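Local coordinates for putative peptidyl-arginine deiminase family protein (Campylobacter jejuni subsp. jejuni serotype O:2, PDB 6B2W) that binds agmatine and probably hydrolyses it to N-carbamoylputrescine and ammonia, a step in polyamine biosynthesis, at residues Ser31-Tyr36 against Leu315-Ser320; Leu102-Phe107 against Glu135-Val140; Asp249-Pro254 against Lys295-Ala300. The protein carries 1 engineered substitution. All coordinates share one frame; numbering follows the deposited sequence.

Contact 1 joins a loop near the start of the chain (31-36) to one near its end (315-320), so contacts 2 and 3 lie nested within the span it closes and follow one another along the chain. Contact 2 pairs two neighbouring strands of one mixed sheet, while contact 3 sets helix 289-300 against an edge strand of another. Their centres stand about 28 to 34 Å apart, and contacts 2 and 3 fall on opposite sides of the chain's centre. All belong to the same deiminase family region, whose fold is a circular alpha/beta propeller. Contact 1 borders the agmatine pocket; contact 2 holds a potassium ion.

Contact 1. Residues Ser31-Tyr36 against Leu315-Ser320; sequences SDWNPY and LRQNGS. With AG2 (agmatine), chain C.
Gln317 and Arg316 each lay an aliphatic stem across an aromatic face, Gln317 on Trp33 and Arg316 on Tyr36, and this is the tightly packed part of the contact. Gln317 CG stands 3.6 Å from the centroid of the six-membered ring of Trp33, almost straight above it, in a CH-pi contact. A broad indole suits this buried place: its face receives a methylene group while NE1 turns away to hydrogen-bond Thr86.

The phenol ring of Tyr36 is covered similarly, with Arg316 CD 3.9 Å from its centroid. The extended arginine chain then slides on past the ring, and Arg316 CZ lies 4.9 Å from the Tyr36 centroid, a cation-pi contact. Yet the guanidinium is nearly perpendicular to the ring (85°), presenting an edge instead of stacking flat; Arg316 NH1 comes within 3.4 Å of Tyr36 CB. A long ion pair, weak at best, links NH1 to Glu39 in the helix that begins just after Tyr36.

The Gln317 chain bends at its second torsion (chi2 -65°), folding the amide back from the indole toward the phenol. Gln317 NE2 gives Tyr36 OH a weak, bent hydrogen bond of 3.0 Å, with an angle of only 131°.

The partly exposed Asp32 forms the looser margin, its side chain crossing that of Gln317 nearly at right angles. Asp32 O is 3.1 Å from Gln317 NE2, but the angle is too poor for a hydrogen bond. On the ligand side, Gln317 O lies 3.1 Å from CG of agmatine, and Asn318 hydrogen-bonds Asp203. Loop 315-320 thus contributes Gln317 and Asn318 to the agmatine pocket, which also contains the engineered Ser323, while loop 31-36 packs behind Gln317, in a deiminase of the alpha/beta-propeller type.

Contact 2. Residues Leu102-Phe107 against Glu135-Val140; sequences LKALDF and EELKKV. With K (potassium ion), chain D.
A parallel beta pair, made by Leu105 beside Lys138 and Asp106 beside Lys139, forms one margin of a four-stranded mixed sheet. Backbone bonds zip it together: Lys138 N reaches Ala104 O at 3.1 Å, and Asp106 N reaches Lys138 O at 2.8 Å. Beyond them, Asp106 O accepts from Val140 N.

Asp106 has two roles. A first torsion near 180° (chi1 -173°) sends its carboxylate out on the same face of the sheet as Lys139, where each oxygen meets a cation. Asp106 OD1 binds the potassium ion at 2.6 Å and also accepts a hydrogen bond from Asn125. Through its anti lone pair, Asp106 OD2 accepts a hydrogen bond of 2.8 Å from Lys139 NZ, part of a salt bridge. The metal also takes Phe107 O, and Asn122 supplies both its backbone and side-chain oxygens. Such oxygen-rich surroundings suit potassium, and the two positive partners would be expected to favour a charged aspartate.

Between the two strands the chain passes through helix 124-131, giving a beta-alpha-beta crossover within the propeller fold. Leu137 CD1 and Ala104 CB meet beneath that helix at 3.8 Å, the short alanine side chain lying against both Leu137 and Phe129 of the helix.

Phe107, Leu105, Lys138 and Val140 share the other face, where Leu105 and Phe107 meet Ile185 of helix 175-186. Val140 CG1 approaches Phe107 CE1 at 3.5 Å, and Leu105 CD2 lies alongside the methylenes of Lys138, 3.6 Å from its CD. Lysine suits this margin because its apolar stem can pack while its bent end carries NZ to a salt bridge with Glu98. Before the paired region, a water accepts from Ala104 N, 2.8 Å away, and donates to Glu135 OE2 and Glu136 O.

Contact 3. Residues Asp249-Pro254 against Lys295-Ala300; sequences DLLELP and KRLSKA
Strand 249-254 and helix 295-300 run roughly antiparallel, 155° between their directions, with their axes approaching to 9.3 Å and Leu251 and Arg296 as the nearest backbone pair. This is alpha/beta packing: helix 289-300 lies against the edge strand of a three-stranded sheet in which 249-254 pairs with strand 219-224. Helix 233-244 touches Leu250 and holds Glu252 through a salt bridge from Lys240.

Leu251 is the central apolar contact. Its first torsion (chi1 -168°) swings the fork of the side chain over to the helix, where its two methyls part company. Leu251 CD1 meets Ala300 CB at 3.5 Å, and Leu251 CD2 meets Leu297 CD2 at 3.9 Å. A branched leucine can thus touch two successive turns of the helix at once, and the short side chain of Ala300 lets it come close to the helix backbone.

Deeper in, Leu253 and Leu297 cross at about a right angle, with Leu253 CD2 and Leu297 CD1 separated by 4.0 Å. Leu253 and Pro254 also rest on Ile293, one turn earlier in the same helix, so Leu253, Leu297, Pro254 and Ile293 form an apolar cluster.

Arg296 closes the exposed side. Its chain, extended from CG to NE, spans the gap, passing CB by Leu251 CD2 and delivering the guanidinium beside the strand. Arg296 NH1 donates to Glu252 O at 2.9 Å; the oxygen lies in the guanidinium plane, although the donor sits 51° out of the carbonyl plane. Pro254 CD flanks Arg296 NH1 at 3.5 Å. Arg296 NH1 also donates to a water oxygen 2.9 Å away, and that water donates a hydrogen bond to Glu252 OE1.

Contact 1. Residues Ser31-Tyr36 against Leu315-Ser320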
loop_
_atom_site.group_PDB
_atom_site.type_symbol
_atom_site.label_atom_id
_atom_site.label_comp_id
_atom_site.label_asym_id
_atom_site.label_seq_id
_atom_site.Cartn_x
_atom_site.Cartn_y
_atom_site.Cartn_z
ATOM N N SER A 31 -9.880 14.861 -10.873
ATOM C CA SER A 31 -8.898 13.782 -10.903
ATOM C C SER A 31 -9.067 12.972 -12.182
ATOM O O SER A 31 -10.019 13.185 -12.931
ATOM C CB SER A 31 -9.057 12.878 -9.677
ATOM O OG SER A 31 -10.355 12.314 -9.615
ATOM N N ASP A 32 -8.145 12.040 -12.418
ATOM C CA ASP A 32 -8.227 11.125 -13.564
ATOM C C ASP A 32 -9.413 10.148 -13.476
ATOM O O ASP A 32 -9.666 9.391 -14.417
ATOM C CB ASP A 32 -6.918 10.335 -13.712
ATOM C CG ASP A 32 -5.748 11.206 -14.164
ATOM O OD1 ASP A 32 -5.980 12.359 -14.585
ATOM O OD2 ASP A 32 -4.590 10.732 -14.106
ATOM N N TRP A 33 -10.133 10.168 -12.354
ATOM C CA TRP A 33 -11.335 9.351 -12.175
ATOM C C TRP A 33 -12.580 9.904 -12.879
ATOM O O TRP A 33 -13.628 9.265 -12.857
ATOM C CB TRP A 33 -11.650 9.206 -10.679
ATOM C CG TRP A 33 -10.636 8.417 -9.910
ATOM C CD1 TRP A 33 -9.757 8.893 -8.980
ATOM C CD2 TRP A 33 -10.405 7.009 -9.997
ATOM N NE1 TRP A 33 -8.990 7.868 -8.485
ATOM C CE2 TRP A 33 -9.365 6.700 -9.093
ATOM C CE3 TRP A 33 -10.972 5.977 -10.755
ATOM C CZ2 TRP A 33 -8.881 5.402 -8.924
ATOM C CZ3 TRP A 33 -10.489 4.687 -10.587
ATOM C CH2 TRP A 33 -9.454 4.413 -9.676
ATOM N N ASN A 34 -12.470 11.077 -13.498
ATOM C CA ASN A 34 -13.632 11.795 -14.045
ATOM C C ASN A 34 -14.570 10.998 -14.972
ATOM O O ASN A 34 -15.788 11.063 -14.802
ATOM C CB ASN A 34 -13.173 13.065 -14.769
ATOM C CG ASN A 34 -14.333 13.898 -15.269
ATOM O OD1 ASN A 34 -14.726 13.800 -16.435
ATOM N ND2 ASN A 34 -14.909 14.706 -14.384
ATOM N N PRO A 35 -14.015 10.255 -15.951
ATOM C CA PRO A 35 -14.872 9.553 -16.923
ATOM C C PRO A 35 -15.742 8.430 -16.341
ATOM O O PRO A 35 -16.656 7.949 -17.017
ATOM C CB PRO A 35 -13.869 8.965 -17.929
ATOM C CG PRO A 35 -12.571 9.647 -17.661
ATOM C CD PRO A 35 -12.587 10.004 -16.211
ATOM N N TYR A 36 -15.440 8.008 -15.115
ATOM C CA TYR A 36 -16.246 7.023 -14.401
ATOM C C TYR A 36 -16.177 7.320 -12.905
ATOM O O TYR A 36 -15.909 6.441 -12.085
ATOM C CB TYR A 36 -15.755 5.605 -14.718
ATOM C CG TYR A 36 -14.282 5.529 -15.056
ATOM C CD1 TYR A 36 -13.310 5.670 -14.070
ATOM C CD2 TYR A 36 -13.860 5.314 -16.367
ATOM C CE1 TYR A 36 -11.961 5.597 -14.380
ATOM C CE2 TYR A 36 -12.514 5.240 -16.687
ATOM C CZ TYR A 36 -11.568 5.382 -15.692
ATOM O OH TYR A 36 -10.233 5.310 -16.012
ATOM N N LEU A 315 -8.765 -0.774 -10.718
ATOM C CA LEU A 315 -7.744 -1.187 -11.684
ATOM C C LEU A 315 -7.684 -0.320 -12.947
ATOM O O LEU A 315 -6.682 -0.351 -13.663
ATOM C CB LEU A 315 -7.955 -2.647 -12.094
ATOM C CG LEU A 315 -7.958 -3.735 -11.016
ATOM C CD1 LEU A 315 -8.226 -5.081 -11.672
ATOM C CD2 LEU A 315 -6.641 -3.763 -10.258
ATOM N N ARG A 316 -8.734 0.448 -13.231
ATOM C CA ARG A 316 -8.739 1.318 -14.417
ATOM C C ARG A 316 -7.675 2.413 -14.328
ATOM O O ARG A 316 -7.177 2.888 -15.351
ATOM C CB ARG A 316 -10.118 1.938 -14.635
ATOM C CG ARG A 316 -11.181 0.923 -15.022
ATOM C CD ARG A 316 -12.533 1.586 -15.223
ATOM N NE ARG A 316 -13.639 0.631 -15.140
ATOM C CZ ARG A 316 -14.929 0.966 -15.131
ATOM N NH1 ARG A 316 -15.299 2.242 -15.205
ATOM N NH2 ARG A 316 -15.859 0.020 -15.051
ATOM N N GLN A 317 -7.332 2.806 -13.104
ATOM C CA GLN A 317 -6.228 3.727 -12.869
ATOM C C GLN A 317 -5.027 3.008 -12.237
ATOM O O GLN A 317 -4.219 3.625 -11.547
ATOM C CB GLN A 317 -6.706 4.903 -12.014
ATOM C CG GLN A 317 -7.692 5.820 -12.726
ATOM C CD GLN A 317 -7.085 6.552 -13.913
ATOM O OE1 GLN A 317 -5.878 6.789 -13.964
ATOM N NE2 GLN A 317 -7.926 6.915 -14.877
ATOM N N ASN A 318 -4.936 1.699 -12.482
ATOM C CA ASN A 318 -3.732 0.884 -12.237
ATOM C C ASN A 318 -3.299 0.640 -10.780
ATOM O O ASN A 318 -2.144 0.290 -10.522
ATOM C CB ASN A 318 -2.567 1.437 -13.064
ATOM C CG ASN A 318 -2.922 1.576 -14.531
ATOM O OD1 ASN A 318 -3.514 0.672 -15.121
ATOM N ND2 ASN A 318 -2.574 2.706 -15.127
ATOM N N GLY A 319 -4.230 0.792 -9.844
ATOM C CA GLY A 319 -3.993 0.421 -8.445
ATOM C C GLY A 319 -5.145 -0.411 -7.912
ATOM O O GLY A 319 -6.105 -0.678 -8.630
ATOM N N SER A 320 -5.040 -0.843 -6.660
ATOM C CA SER A 320 -6.118 -1.577 -6.008
ATOM C C SER A 320 -6.307 -1.082 -4.567
ATOM O O SER A 320 -5.974 0.064 -4.262
ATOM C CB SER A 320 -5.846 -3.079 -6.079
ATOM O OG SER A 320 -6.998 -3.829 -5.746
HETATM N N AG2 C . -2.527 6.886 -12.037
HETATM C CA AG2 C . -1.644 5.715 -12.032
HETATM C CB AG2 C . -1.187 5.374 -10.612
HETATM C CG AG2 C . -1.328 3.872 -10.339
HETATM C CD AG2 C . -1.319 3.614 -8.834
HETATM N NE AG2 C . -0.140 2.827 -8.445
HETATM C CZ AG2 C . 0.105 2.426 -7.192
HETATM N NH1 AG2 C . 1.190 1.713 -6.914
HETATM N NH2 AG2 C . -0.718 2.748 -6.193
#

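Contact 2. Residues Leu102-Phe107 against Glu135-Val140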
loop_
_atom_site.group_PDB
_atom_site.type_symbol
_atom_site.label_atom_id
_atom_site.label_comp_id
_atom_site.label_asym_id
_atom_site.label_seq_id
_atom_site.Cartn_x
_atom_site.Cartn_y
_atom_site.Cartn_z
ATOM N N LEU A 102 5.363 6.966 18.657
ATOM C CA LEU A 102 5.013 6.972 17.249
ATOM C C LEU A 102 5.422 8.302 16.631
ATOM O O LEU A 102 5.234 9.368 17.223
ATOM C CB LEU A 102 3.520 6.704 17.050
ATOM C CG LEU A 102 3.094 5.250 17.263
ATOM C CD1 LEU A 102 1.587 5.138 17.415
ATOM C CD2 LEU A 102 3.574 4.376 16.116
ATOM N N LYS A 103 6.012 8.213 15.448
ATOM C CA LYS A 103 6.491 9.369 14.713
ATOM C C LYS A 103 6.221 9.081 13.243
ATOM O O LYS A 103 6.477 7.969 12.766
ATOM C CB LYS A 103 7.989 9.557 14.969
ATOM C CG LYS A 103 8.605 10.825 14.393
ATOM C CD LYS A 103 8.322 12.059 15.239
ATOM C CE LYS A 103 9.278 13.191 14.877
ATOM N NZ LYS A 103 8.729 14.545 15.173
ATOM N N ALA A 104 5.680 10.069 12.538
ATOM C CA ALA A 104 5.298 9.906 11.137
ATOM C C ALA A 104 6.351 10.509 10.218
ATOM O O ALA A 104 6.816 11.624 10.453
ATOM C CB ALA A 104 3.945 10.554 10.886
ATOM N N LEU A 105 6.719 9.773 9.172
ATOM C CA LEU A 105 7.699 10.246 8.195
ATOM C C LEU A 105 7.012 10.794 6.947
ATOM O O LEU A 105 6.014 10.237 6.489
ATOM C CB LEU A 105 8.659 9.120 7.810
ATOM C CG LEU A 105 9.395 8.410 8.953
ATOM C CD1 LEU A 105 10.444 7.463 8.391
ATOM C CD2 LEU A 105 10.039 9.403 9.909
ATOM N N ASP A 106 7.564 11.883 6.410
ATOM C CA ASP A 106 7.019 12.575 5.242
ATOM C C ASP A 106 8.048 12.572 4.107
ATOM O O ASP A 106 8.809 13.528 3.935
ATOM C CB ASP A 106 6.629 14.012 5.625
ATOM C CG ASP A 106 5.892 14.754 4.513
ATOM O OD1 ASP A 106 5.219 14.102 3.683
ATOM O OD2 ASP A 106 5.977 16.003 4.470
ATOM N N PHE A 107 8.064 11.482 3.345
ATOM C CA PHE A 107 8.933 11.355 2.178
ATOM C C PHE A 107 8.409 12.204 1.036
ATOM O O PHE A 107 7.217 12.516 0.981
ATOM C CB PHE A 107 9.007 9.902 1.713
ATOM C CG PHE A 107 9.683 8.990 2.689
ATOM C CD1 PHE A 107 11.062 8.855 2.690
ATOM C CD2 PHE A 107 8.941 8.267 3.613
ATOM C CE1 PHE A 107 11.691 8.016 3.592
ATOM C CE2 PHE A 107 9.562 7.426 4.516
ATOM C CZ PHE A 107 10.940 7.301 4.505
ATOM N N GLU A 135 0.573 17.779 15.186
ATOM C CA GLU A 135 1.605 16.823 15.536
ATOM C C GLU A 135 2.784 17.034 14.597
ATOM O O GLU A 135 2.598 17.197 13.393
ATOM C CB GLU A 135 1.029 15.408 15.397
ATOM C CG GLU A 135 2.029 14.259 15.378
ATOM C CD GLU A 135 1.352 12.909 15.186
ATOM O OE1 GLU A 135 0.275 12.687 15.782
ATOM O OE2 GLU A 135 1.896 12.062 14.443
ATOM N N GLU A 136 3.992 17.033 15.152
ATOM C CA GLU A 136 5.193 17.291 14.362
ATOM C C GLU A 136 5.383 16.165 13.345
ATOM O O GLU A 136 4.965 15.031 13.573
ATOM C CB GLU A 136 6.431 17.426 15.262
ATOM C CG GLU A 136 7.454 18.448 14.780
ATOM C CD GLU A 136 7.228 19.833 15.365
ATOM O OE1 GLU A 136 7.259 19.963 16.608
ATOM O OE2 GLU A 136 7.032 20.792 14.586
ATOM N N LEU A 137 6.005 16.497 12.221
ATOM C CA LEU A 137 6.121 15.589 11.094
ATOM C C LEU A 137 7.567 15.604 10.617
ATOM O O LEU A 137 8.129 16.675 10.386
ATOM C CB LEU A 137 5.173 16.064 9.992
ATOM C CG LEU A 137 4.974 15.230 8.726
ATOM C CD1 LEU A 137 4.369 13.866 9.029
ATOM C CD2 LEU A 137 4.094 15.995 7.747
ATOM N N LYS A 138 8.181 14.431 10.488
ATOM C CA LYS A 138 9.590 14.357 10.095
ATOM C C LYS A 138 9.748 14.380 8.574
ATOM O O LYS A 138 9.415 13.407 7.895
ATOM C CB LYS A 138 10.256 13.107 10.677
ATOM C CG LYS A 138 11.778 13.190 10.702
ATOM C CD LYS A 138 12.433 11.855 11.029
ATOM C CE LYS A 138 12.265 11.469 12.490
ATOM N NZ LYS A 138 13.305 12.102 13.349
ATOM N N LYS A 139 10.249 15.497 8.048
ATOM C CA LYS A 139 10.577 15.605 6.629
ATOM C C LYS A 139 11.794 14.747 6.333
ATOM O O LYS A 139 12.814 14.855 7.015
ATOM C CB LYS A 139 10.883 17.053 6.246
ATOM C CG LYS A 139 9.687 17.985 6.310
ATOM C CD LYS A 139 8.780 17.809 5.101
ATOM C CE LYS A 139 7.515 18.647 5.223
ATOM N NZ LYS A 139 6.580 18.123 6.261
ATOM N N VAL A 140 11.673 13.884 5.330
ATOM C CA VAL A 140 12.795 13.077 4.865
ATOM C C VAL A 140 13.047 13.434 3.409
ATOM O O VAL A 140 12.164 13.288 2.560
ATOM C CB VAL A 140 12.523 11.569 5.019
ATOM C CG1 VAL A 140 13.709 10.752 4.528
ATOM C CG2 VAL A 140 12.236 11.235 6.473
HETATM K K K D . 5.198 14.159 1.052
HETATM O O HOH W 1 4.828 12.390 13.876
HETATM O O HOH W 2 1.894 14.344 1.457
#

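Contact 3. Residues Asp249-Pro254 against Lys295-Ala300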
loop_
_atom_site.group_PDB
_atom_site.type_symbol
_atom_site.label_atom_id
_atom_site.label_comp_id
_atom_site.label_asym_id
_atom_site.label_seq_id
_atom_site.Cartn_x
_atom_site.Cartn_y
_atom_site.Cartn_z
ATOM N N ASP A 249 8.072 -18.882 5.280
ATOM C CA ASP A 249 6.960 -19.673 4.752
ATOM C C ASP A 249 6.246 -18.878 3.660
ATOM O O ASP A 249 6.198 -17.645 3.712
ATOM C CB ASP A 249 5.972 -20.039 5.865
ATOM C CG ASP A 249 6.519 -21.093 6.819
ATOM O OD1 ASP A 249 7.438 -21.847 6.427
ATOM O OD2 ASP A 249 6.021 -21.172 7.963
ATOM N N LEU A 250 5.699 -19.584 2.673
ATOM C CA LEU A 250 5.107 -18.938 1.506
ATOM C C LEU A 250 3.657 -19.370 1.277
ATOM O O LEU A 250 3.311 -20.540 1.440
ATOM C CB LEU A 250 5.952 -19.222 0.260
ATOM C CG LEU A 250 7.436 -18.826 0.314
ATOM C CD1 LEU A 250 8.118 -19.169 -1.001
ATOM C CD2 LEU A 250 7.644 -17.351 0.630
ATOM N N LEU A 251 2.821 -18.399 0.906
ATOM C CA LEU A 251 1.409 -18.622 0.597
ATOM C C LEU A 251 1.157 -18.044 -0.790
ATOM O O LEU A 251 1.497 -16.893 -1.049
ATOM C CB LEU A 251 0.525 -17.935 1.644
ATOM C CG LEU A 251 -0.969 -18.281 1.665
ATOM C CD1 LEU A 251 -1.553 -18.075 3.056
ATOM C CD2 LEU A 251 -1.752 -17.472 0.639
ATOM N N GLU A 252 0.574 -18.838 -1.684
ATOM C CA GLU A 252 0.471 -18.447 -3.091
ATOM C C GLU A 252 -0.850 -17.746 -3.423
ATOM O O GLU A 252 -1.924 -18.187 -3.012
ATOM C CB GLU A 252 0.699 -19.661 -3.998
ATOM C CG GLU A 252 2.129 -20.185 -3.916
ATOM C CD GLU A 252 2.480 -21.199 -4.991
ATOM O OE1 GLU A 252 1.569 -21.885 -5.508
ATOM O OE2 GLU A 252 3.681 -21.311 -5.317
ATOM N N LEU A 253 -0.743 -16.643 -4.162
ATOM C CA LEU A 253 -1.888 -15.827 -4.566
ATOM C C LEU A 253 -1.996 -15.830 -6.094
ATOM O O LEU A 253 -1.551 -14.885 -6.751
ATOM C CB LEU A 253 -1.717 -14.394 -4.051
ATOM C CG LEU A 253 -1.598 -14.226 -2.535
ATOM C CD1 LEU A 253 -1.151 -12.818 -2.188
ATOM C CD2 LEU A 253 -2.917 -14.552 -1.850
ATOM N N PRO A 254 -2.581 -16.900 -6.670
ATOM C CA PRO A 254 -2.670 -16.980 -8.130
ATOM C C PRO A 254 -3.455 -15.816 -8.722
ATOM O O PRO A 254 -4.558 -15.526 -8.268
ATOM C CB PRO A 254 -3.402 -18.309 -8.371
ATOM C CG PRO A 254 -4.129 -18.584 -7.104
ATOM C CD PRO A 254 -3.243 -18.047 -6.021
ATOM N N LYS A 295 -9.887 -18.249 1.103
ATOM C CA LYS A 295 -9.800 -19.431 1.963
ATOM C C LYS A 295 -8.375 -19.658 2.475
ATOM O O LYS A 295 -8.177 -19.961 3.652
ATOM C CB LYS A 295 -10.316 -20.682 1.233
ATOM C CG LYS A 295 -11.798 -20.605 0.891
ATOM C CD LYS A 295 -12.455 -21.967 0.725
ATOM C CE LYS A 295 -12.133 -22.624 -0.606
ATOM N NZ LYS A 295 -13.185 -23.614 -0.990
ATOM N N ARG A 296 -7.393 -19.501 1.588
ATOM C CA ARG A 296 -5.983 -19.681 1.949
ATOM C C ARG A 296 -5.544 -18.691 3.024
ATOM O O ARG A 296 -5.004 -19.083 4.066
ATOM C CB ARG A 296 -5.078 -19.530 0.722
ATOM C CG ARG A 296 -4.935 -20.796 -0.099
ATOM C CD ARG A 296 -4.039 -20.589 -1.313
ATOM N NE ARG A 296 -4.170 -21.692 -2.263
ATOM C CZ ARG A 296 -3.589 -21.744 -3.458
ATOM N NH1 ARG A 296 -2.816 -20.752 -3.885
ATOM N NH2 ARG A 296 -3.786 -22.803 -4.238
ATOM N N LEU A 297 -5.775 -17.410 2.756
ATOM C CA LEU A 297 -5.398 -16.347 3.677
ATOM C C LEU A 297 -6.139 -16.473 5.000
ATOM O O LEU A 297 -5.550 -16.294 6.063
ATOM C CB LEU A 297 -5.665 -14.972 3.049
ATOM C CG LEU A 297 -4.761 -14.605 1.865
ATOM C CD1 LEU A 297 -5.318 -13.415 1.097
ATOM C CD2 LEU A 297 -3.342 -14.327 2.338
ATOM N N SER A 298 -7.430 -16.788 4.923
ATOM C CA SER A 298 -8.259 -16.943 6.111
ATOM C C SER A 298 -7.760 -18.076 7.001
ATOM O O SER A 298 -7.707 -17.929 8.218
ATOM C CB SER A 298 -9.715 -17.186 5.712
ATOM O OG SER A 298 -10.541 -17.346 6.847
ATOM N N LYS A 299 -7.381 -19.196 6.398
ATOM C CA LYS A 299 -6.882 -20.331 7.175
ATOM C C LYS A 299 -5.523 -20.001 7.790
ATOM O O LYS A 299 -5.199 -20.472 8.884
ATOM C CB LYS A 299 -6.782 -21.602 6.319
ATOM C CG LYS A 299 -7.090 -22.877 7.097
ATOM C CD LYS A 299 -6.387 -24.106 6.527
ATOM C CE LYS A 299 -6.839 -24.441 5.110
ATOM N NZ LYS A 299 -5.792 -25.214 4.382
ATOM N N ALA A 300 -4.735 -19.193 7.085
ATOM C CA ALA A 300 -3.420 -18.777 7.562
ATOM C C ALA A 300 -3.476 -17.653 8.609
ATOM O O ALA A 300 -2.488 -17.413 9.302
ATOM C CB ALA A 300 -2.555 -18.354 6.387
HETATM O O HOH W 3 -1.367 -21.724 -6.254
#